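Long-range contacts in contact-dependent inhibitor A (Escherichia coli NC101, PDB 5I4Q), which is the toxin domain of a contact-dependent growth inhibition protein, probably a nuclease that attacks RNA in neighbouring bacteria: residues 21-26 and 80-85; 42-47 and 72-77; 50-55 and 65-70. All coordinates share one frame; numbering follows the deposited sequence.

Contact 1 of 3, residues 21-26 and 80-85; sequences GMKFSK and TGQVGH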
# COMPACT_ATOMS: atom_id res chain seq x y z
N GLY A 21 28.02 -4.59 -29.50
CA GLY A 21 29.25 -4.54 -28.73
C GLY A 21 29.09 -4.58 -27.21
O GLY A 21 30.06 -4.36 -26.49
N MSE A 22 27.88 -4.84 -26.71
CA MSE A 22 27.66 -5.04 -25.28
C MSE A 22 27.39 -6.49 -24.99
O MSE A 22 26.87 -7.24 -25.83
CB MSE A 22 26.47 -4.25 -24.82
CG MSE A 22 26.67 -2.74 -24.86
SE MSE A 22 24.96 -1.79 -24.50
CE MSE A 22 24.02 -2.00 -26.23
N LYS A 23 27.69 -6.93 -23.76
CA LYS A 23 27.29 -8.25 -23.38
C LYS A 23 27.00 -8.37 -21.91
O LYS A 23 27.54 -7.64 -21.09
CB LYS A 23 28.31 -9.30 -23.86
CG LYS A 23 29.47 -9.57 -22.94
CD LYS A 23 30.42 -10.59 -23.60
CE LYS A 23 31.74 -10.73 -22.82
NZ LYS A 23 32.75 -11.58 -23.52
N PHE A 24 26.09 -9.30 -21.61
CA PHE A 24 25.66 -9.69 -20.27
C PHE A 24 25.77 -11.20 -20.09
O PHE A 24 25.36 -11.93 -20.98
CB PHE A 24 24.17 -9.37 -20.07
CG PHE A 24 23.88 -7.92 -19.80
CD1 PHE A 24 23.75 -7.01 -20.84
CD2 PHE A 24 23.69 -7.47 -18.51
CE1 PHE A 24 23.47 -5.67 -20.60
CE2 PHE A 24 23.41 -6.15 -18.25
CZ PHE A 24 23.30 -5.24 -19.30
N SER A 25 26.23 -11.67 -18.95
CA SER A 25 26.10 -13.13 -18.67
C SER A 25 24.62 -13.58 -18.72
O SER A 25 23.70 -12.79 -18.47
CB SER A 25 26.73 -13.54 -17.34
OG SER A 25 25.88 -13.26 -16.27
N LYS A 26 24.43 -14.84 -19.04
CA LYS A 26 23.13 -15.43 -19.12
C LYS A 26 22.33 -15.15 -17.86
O LYS A 26 21.19 -14.73 -17.93
CB LYS A 26 23.24 -16.96 -19.31
CG LYS A 26 21.92 -17.68 -19.60
CD LYS A 26 21.99 -19.19 -19.37
CE LYS A 26 20.64 -19.88 -19.54
NZ LYS A 26 19.77 -19.74 -18.33
N THR A 80 35.98 -6.03 -23.36
CA THR A 80 35.09 -7.12 -23.73
C THR A 80 33.66 -6.66 -24.02
O THR A 80 32.91 -7.38 -24.61
CB THR A 80 35.09 -8.24 -22.69
OG1 THR A 80 34.42 -7.82 -21.50
CG2 THR A 80 36.49 -8.66 -22.35
N GLY A 81 33.30 -5.46 -23.59
CA GLY A 81 31.93 -5.00 -23.71
C GLY A 81 30.98 -5.56 -22.64
O GLY A 81 29.76 -5.35 -22.69
N GLN A 82 31.52 -6.26 -21.66
CA GLN A 82 30.64 -6.90 -20.67
C GLN A 82 30.22 -5.91 -19.62
O GLN A 82 31.07 -5.25 -19.01
CB GLN A 82 31.28 -8.09 -19.97
CG GLN A 82 30.33 -8.83 -19.04
CD GLN A 82 30.93 -10.11 -18.47
OE1 GLN A 82 32.04 -10.47 -18.78
NE2 GLN A 82 30.16 -10.82 -17.65
N VAL A 83 28.91 -5.85 -19.44
CA VAL A 83 28.29 -5.18 -18.29
C VAL A 83 28.23 -6.14 -17.13
O VAL A 83 27.43 -7.08 -17.16
CB VAL A 83 26.83 -4.78 -18.63
CG1 VAL A 83 26.17 -4.12 -17.45
CG2 VAL A 83 26.83 -3.87 -19.83
N GLY A 84 29.07 -5.96 -16.12
CA GLY A 84 29.11 -6.93 -15.00
C GLY A 84 28.06 -6.65 -13.92
O GLY A 84 27.63 -7.56 -13.19
N HIS A 85 27.68 -5.38 -13.81
CA HIS A 85 26.70 -4.93 -12.87
C HIS A 85 26.16 -3.53 -13.23
O HIS A 85 26.93 -2.66 -13.60
CB HIS A 85 27.29 -4.89 -11.48
CG HIS A 85 26.32 -4.48 -10.43
ND1 HIS A 85 26.37 -3.25 -9.80
CD2 HIS A 85 25.28 -5.15 -9.88
CE1 HIS A 85 25.39 -3.18 -8.92
NE2 HIS A 85 24.71 -4.31 -8.95
O HOH W 1 27.31 -9.85 -16.93

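Contact 2 of 3, residues 42-47 and 72-77; sequences VQAREV and LEMIYN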
# COMPACT_ATOMS: atom_id res chain seq x y z
N VAL A 42 19.27 -1.53 -23.21
CA VAL A 42 18.83 -0.14 -23.28
C VAL A 42 19.38 0.68 -22.09
O VAL A 42 19.93 1.75 -22.29
CB VAL A 42 17.31 -0.06 -23.32
CG1 VAL A 42 16.88 1.39 -23.16
CG2 VAL A 42 16.80 -0.65 -24.61
N GLN A 43 19.28 0.16 -20.87
CA GLN A 43 19.87 0.85 -19.69
C GLN A 43 21.37 1.13 -19.90
O GLN A 43 21.87 2.24 -19.64
CB GLN A 43 19.71 0.03 -18.41
CG GLN A 43 18.28 -0.26 -17.95
CD GLN A 43 18.27 -1.17 -16.71
OE1 GLN A 43 19.00 -0.92 -15.74
NE2 GLN A 43 17.47 -2.24 -16.75
N ALA A 44 22.12 0.12 -20.33
CA ALA A 44 23.60 0.25 -20.43
C ALA A 44 23.98 1.26 -21.52
O ALA A 44 24.91 2.05 -21.38
CB ALA A 44 24.23 -1.10 -20.72
N ARG A 45 23.25 1.22 -22.61
CA ARG A 45 23.46 2.20 -23.66
C ARG A 45 23.18 3.61 -23.17
O ARG A 45 23.95 4.55 -23.47
CB ARG A 45 22.59 1.88 -24.87
CG ARG A 45 22.75 2.86 -26.04
CD ARG A 45 22.08 2.32 -27.30
NE ARG A 45 20.65 2.31 -27.14
CZ ARG A 45 19.79 1.76 -27.99
NH1 ARG A 45 20.22 1.18 -29.11
NH2 ARG A 45 18.47 1.80 -27.72
N GLU A 46 22.12 3.79 -22.41
CA GLU A 46 21.88 5.11 -21.82
C GLU A 46 23.09 5.55 -21.02
O GLU A 46 23.51 6.70 -21.11
CB GLU A 46 20.63 5.14 -20.91
CG GLU A 46 19.31 5.06 -21.67
CD GLU A 46 19.19 6.13 -22.78
OE1 GLU A 46 19.11 7.30 -22.45
OE2 GLU A 46 19.20 5.80 -23.97
N VAL A 47 23.68 4.64 -20.26
CA VAL A 47 24.83 5.07 -19.46
C VAL A 47 25.98 5.50 -20.38
O VAL A 47 26.60 6.52 -20.16
CB VAL A 47 25.30 3.97 -18.48
CG1 VAL A 47 26.52 4.44 -17.72
CG2 VAL A 47 24.18 3.64 -17.49
N LEU A 72 22.18 5.93 -13.29
CA LEU A 72 22.63 4.58 -13.03
C LEU A 72 24.14 4.53 -12.86
O LEU A 72 24.84 5.45 -13.26
CB LEU A 72 22.23 3.65 -14.19
CG LEU A 72 20.79 3.59 -14.64
CD1 LEU A 72 20.73 3.27 -16.11
CD2 LEU A 72 20.02 2.52 -13.87
N GLU A 73 24.60 3.43 -12.27
CA GLU A 73 25.98 3.08 -12.02
C GLU A 73 26.13 1.73 -12.62
O GLU A 73 25.30 0.81 -12.41
CB GLU A 73 26.35 2.92 -10.54
CG GLU A 73 26.05 4.14 -9.67
CD GLU A 73 26.10 3.86 -8.15
OE1 GLU A 73 26.44 2.73 -7.76
OE2 GLU A 73 25.78 4.80 -7.35
N MSE A 74 27.25 1.58 -13.30
CA MSE A 74 27.52 0.38 -14.02
C MSE A 74 28.98 0.01 -13.88
O MSE A 74 29.88 0.87 -13.86
CB MSE A 74 27.20 0.71 -15.46
CG MSE A 74 27.80 -0.28 -16.40
SE MSE A 74 27.10 0.08 -18.19
CE MSE A 74 28.49 1.26 -18.96
N ILE A 75 29.22 -1.29 -13.83
CA ILE A 75 30.53 -1.86 -13.80
C ILE A 75 30.65 -2.58 -15.16
O ILE A 75 29.90 -3.53 -15.45
CB ILE A 75 30.66 -2.84 -12.63
CG1 ILE A 75 30.34 -2.16 -11.28
CG2 ILE A 75 32.03 -3.54 -12.61
CD1 ILE A 75 31.26 -1.01 -10.89
N TYR A 76 31.61 -2.13 -15.95
CA TYR A 76 31.69 -2.40 -17.41
C TYR A 76 33.14 -2.51 -17.87
O TYR A 76 34.03 -1.76 -17.41
CB TYR A 76 31.07 -1.24 -18.17
CG TYR A 76 31.16 -1.28 -19.67
CD1 TYR A 76 30.38 -2.14 -20.40
CD2 TYR A 76 31.99 -0.42 -20.35
CE1 TYR A 76 30.41 -2.15 -21.77
CE2 TYR A 76 32.06 -0.41 -21.73
CZ TYR A 76 31.27 -1.28 -22.43
OH TYR A 76 31.30 -1.28 -23.80
N ASN A 77 33.36 -3.51 -18.72
CA ASN A 77 34.67 -3.83 -19.27
C ASN A 77 34.73 -3.29 -20.70
O ASN A 77 34.23 -3.94 -21.63
CB ASN A 77 34.90 -5.32 -19.27
CG ASN A 77 36.32 -5.68 -19.61
OD1 ASN A 77 36.91 -5.11 -20.51
ND2 ASN A 77 36.87 -6.61 -18.89

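Contact 3 of 3, residues 50-55 and 65-70; sequences SNPKIE and LRYEGA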
# COMPACT_ATOMS: atom_id res chain seq x y z
N SER A 50 25.63 8.98 -21.91
CA SER A 50 25.25 10.06 -20.95
C SER A 50 26.43 10.90 -20.54
O SER A 50 26.36 11.54 -19.51
CB SER A 50 24.69 9.45 -19.65
OG SER A 50 25.73 8.81 -18.94
N ASN A 51 27.50 10.89 -21.32
CA ASN A 51 28.80 11.39 -20.86
C ASN A 51 29.09 10.93 -19.46
O ASN A 51 29.16 11.71 -18.56
CB ASN A 51 28.85 12.91 -20.88
CG ASN A 51 30.22 13.47 -20.50
OD1 ASN A 51 31.26 12.88 -20.82
ND2 ASN A 51 30.22 14.61 -19.85
N PRO A 52 29.25 9.65 -19.28
CA PRO A 52 29.34 9.19 -17.90
C PRO A 52 30.67 9.54 -17.22
O PRO A 52 31.68 9.70 -17.90
CB PRO A 52 29.16 7.68 -18.03
CG PRO A 52 29.64 7.37 -19.43
CD PRO A 52 29.29 8.55 -20.27
N LYS A 53 30.65 9.67 -15.90
CA LYS A 53 31.84 9.74 -15.06
C LYS A 53 32.44 8.34 -15.03
O LYS A 53 31.76 7.36 -14.71
CB LYS A 53 31.41 10.18 -13.68
CG LYS A 53 32.49 10.21 -12.60
CD LYS A 53 31.98 11.03 -11.40
CE LYS A 53 31.83 12.53 -11.74
NZ LYS A 53 30.99 13.33 -10.79
N ILE A 54 33.72 8.23 -15.36
CA ILE A 54 34.37 6.96 -15.51
C ILE A 54 35.51 6.91 -14.52
O ILE A 54 36.27 7.84 -14.43
CB ILE A 54 34.88 6.79 -16.95
CG1 ILE A 54 33.70 6.93 -17.92
CG2 ILE A 54 35.53 5.43 -17.11
CD1 ILE A 54 34.00 6.77 -19.39
N GLU A 55 35.57 5.83 -13.75
CA GLU A 55 36.62 5.61 -12.75
C GLU A 55 36.99 4.11 -12.74
O GLU A 55 36.26 3.28 -13.30
CB GLU A 55 36.16 6.02 -11.36
CG GLU A 55 35.69 7.45 -11.18
CD GLU A 55 34.87 7.63 -9.89
OE1 GLU A 55 34.91 8.75 -9.32
OE2 GLU A 55 34.18 6.67 -9.44
N LEU A 65 35.61 -1.03 -15.19
CA LEU A 65 35.52 0.35 -14.71
C LEU A 65 34.13 0.65 -14.20
O LEU A 65 33.15 0.03 -14.61
CB LEU A 65 35.83 1.33 -15.85
CG LEU A 65 37.13 1.09 -16.58
CD1 LEU A 65 37.08 1.67 -17.99
CD2 LEU A 65 38.25 1.69 -15.75
N ARG A 66 34.04 1.64 -13.32
CA ARG A 66 32.77 2.15 -12.90
C ARG A 66 32.36 3.37 -13.72
O ARG A 66 33.06 4.36 -13.74
CB ARG A 66 32.84 2.54 -11.47
CG ARG A 66 31.50 2.75 -10.80
CD ARG A 66 31.71 3.72 -9.65
NE ARG A 66 30.49 3.93 -8.88
CZ ARG A 66 29.76 5.05 -8.86
NH1 ARG A 66 30.11 6.13 -9.58
NH2 ARG A 66 28.66 5.09 -8.11
N TYR A 67 31.17 3.28 -14.33
CA TYR A 67 30.56 4.33 -15.10
C TYR A 67 29.30 4.82 -14.37
O TYR A 67 28.48 4.01 -13.87
CB TYR A 67 30.10 3.79 -16.45
CG TYR A 67 31.16 3.51 -17.47
CD1 TYR A 67 32.17 2.57 -17.23
CD2 TYR A 67 31.11 4.11 -18.73
CE1 TYR A 67 33.12 2.28 -18.21
CE2 TYR A 67 32.05 3.82 -19.70
CZ TYR A 67 33.06 2.91 -19.43
OH TYR A 67 33.99 2.64 -20.38
N GLU A 68 29.12 6.13 -14.35
CA GLU A 68 27.96 6.70 -13.71
C GLU A 68 27.31 7.77 -14.58
O GLU A 68 27.94 8.74 -14.94
CB GLU A 68 28.34 7.32 -12.38
CG GLU A 68 27.11 7.73 -11.55
CD GLU A 68 27.45 8.11 -10.12
OE1 GLU A 68 28.65 8.03 -9.74
OE2 GLU A 68 26.53 8.51 -9.37
N GLY A 69 26.04 7.59 -14.90
CA GLY A 69 25.32 8.51 -15.72
C GLY A 69 23.92 8.00 -15.95
O GLY A 69 23.64 6.86 -15.69
N ALA A 70 23.05 8.88 -16.40
CA ALA A 70 21.65 8.58 -16.66
C ALA A 70 20.92 7.97 -15.48
O ALA A 70 20.01 7.16 -15.64
CB ALA A 70 21.53 7.68 -17.87

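Contact 1 of 3, residues 21-26 and 80-85
The Phe24 ring carries Val83 on one face: Val83 CB stands 3.8 Å from the ring centroid, 20° off the ring normal and displaced toward the rim, a CH-pi contact. Both methyls of the valine also meet the ring, CG1 coming to 3.5 Å from Phe24 CE2 while CG2 lies over the CZ-CE1 side of the ring. With chi1 at -78°, Phe24 CG sits beside its own backbone N, and the ring, whose CA-CB bond leads off from 80-85, is still brought back over Val83. Phe41 meets this ring edge-to-face, and residues of helices 26-34 and 40-48 pack around it. Next to the ring the backbones join at Lys23. Lys23 N donates to Gly81 O at 2.8 Å, arriving from above the carbonyl plane, and Lys23 O accepts from Val83 N at 2.8 Å, almost straight on to the oxygen. The Lys23 side chain, extended beyond CG, crosses Gln82, with Lys23 CG 3.8 Å from Gln82 CB, and also makes a cation-pi contact with Phe16. A water bridges the strands past this point, accepting from Ser25 N (2.9 Å) and Gln82 NE2 (3.1 Å) and donating to Val83 O. Gly81, at positive phi, brings its CA to 3.4 Å from Gly21 O in a CA-H...O contact. Ser25 then serves as N-cap of helix 26-34, its OG receiving Tyr28 N. Two bonds from Lys23 flanking Gln82 make a lone bridge between the edge strands of two antiparallel sheets, seated beside a G1 beta bulge in which Gly81 and Gln82 both face Asn77.

Contact 2 of 3, residues 42-47 and 72-77
Leu72 begins the contact by reaching into the side of helix 42-47, where its CD1 comes to 3.7 Å from Val47 CG2 and rests against Gln43 O, 3.8 Å away. The Leu72 and Gln43 side chains cross at about a right angle, with Leu72 CD2 4.0 Å from Gln43 OE1. Gln43 presents CB and its amide oxygen, while NE2 donates to Pro38 O. Glu73 follows on the other side of the strand, where it forms a salt bridge with Arg66 and a hydrogen bond to Tyr81 of the inhibitor chain, Contact-dependent inhibitor I. At Met74, a selenomethionine, the chain again enters the interface. Its CG lies anti to the backbone N (chi1 163°); the extended chain sets SE 4.0 Å from Ala44 CB, and the bend at chi3 then turns CE to 3.9 Å from Val47 CG1. Val47 is thus divided between the two strand residues: one methyl meets Leu72, the other the end of Met74, the latter pair sliding past each other in opposite directions. Beyond Met74, Tyr76 turns to the same side of the sheet as Leu72 and Met74, and packs against Leu48 and Val83. The helix lies nearly perpendicular to the strand, at 97°, with 9.0 Å between the axes. All five touching residues are buried and the contacts are van der Waals ones, mostly between apolar groups, with Leu72 methyls also against two oxygens of Gln43; the sheet and helix are therefore probably held here by close packing and burial rather than by directed polar bonds.

Contact 3 of 3, residues 50-55 and 65-70
Ile54 lies along Tyr67 with both side chains pointing the same way, and its atoms meet the ring in turn. From CB the chain divides. CG2 takes one branch, anti to the backbone N, and touches both Tyr67 CE1 and Leu65 CD1, 4.2 Å from the latter. CG1 takes the other branch and sits over the ring face, 4.1 Å from its centroid and 19° off the normal, a CH-pi contact. CD1, at the tip, ends 3.5 Å from Tyr67 CE2. Pro52 CG comes to the ring's edge, 3.6 Å from Tyr67 CD2, while Tyr76 meets it edge-to-face. The backbones pair in antiparallel fashion: Lys53 and Glu68 form one hydrogen-bonded pair, with Glu68 N to Lys53 O at 2.9 Å, and Glu55 and Arg66 another, with Arg66 N to Glu55 O at 2.8 Å. Ile54 and Tyr67, between them, are the non-hydrogen-bonded pair. On the face of Glu55, Arg66 and Glu68, Arg66 NH1 forms a salt bridge to Glu68 OE1, modelled so short that its length is doubtful; Glu55 OE2 stays 4.1 Å from Arg66 NH1, beyond a salt bridge. The hairpin thus has two chemistries: an apolar side where Ile54 and Pro52 pack on Tyr67, and a charged one where acidic groups around Arg66 would probably stabilise its positive charge.

The three contacts are nested along the chain: contact 3 lies inside the loop closed by contact 2, which lies inside that closed by contact 1. All reach the four-stranded antiparallel sheet, ordered 53-56, 65-69, 72-77, 82-88. Contact 3 pairs its first two strands, contact 2 lays helix 40-48 on the third, and contact 1 joins the last to strand 22-25 of the N-terminal sheet. Centres lie about 8 Å apart for contacts 2 and 3, about 10 Å for 1 and 2, and about 16 Å for 1 and 3, which do not touch. Contact 2 thus lies between the others, and contacts 1 and 2 tie the N-terminal sheet and helix 40-48 to the C-terminal sheet.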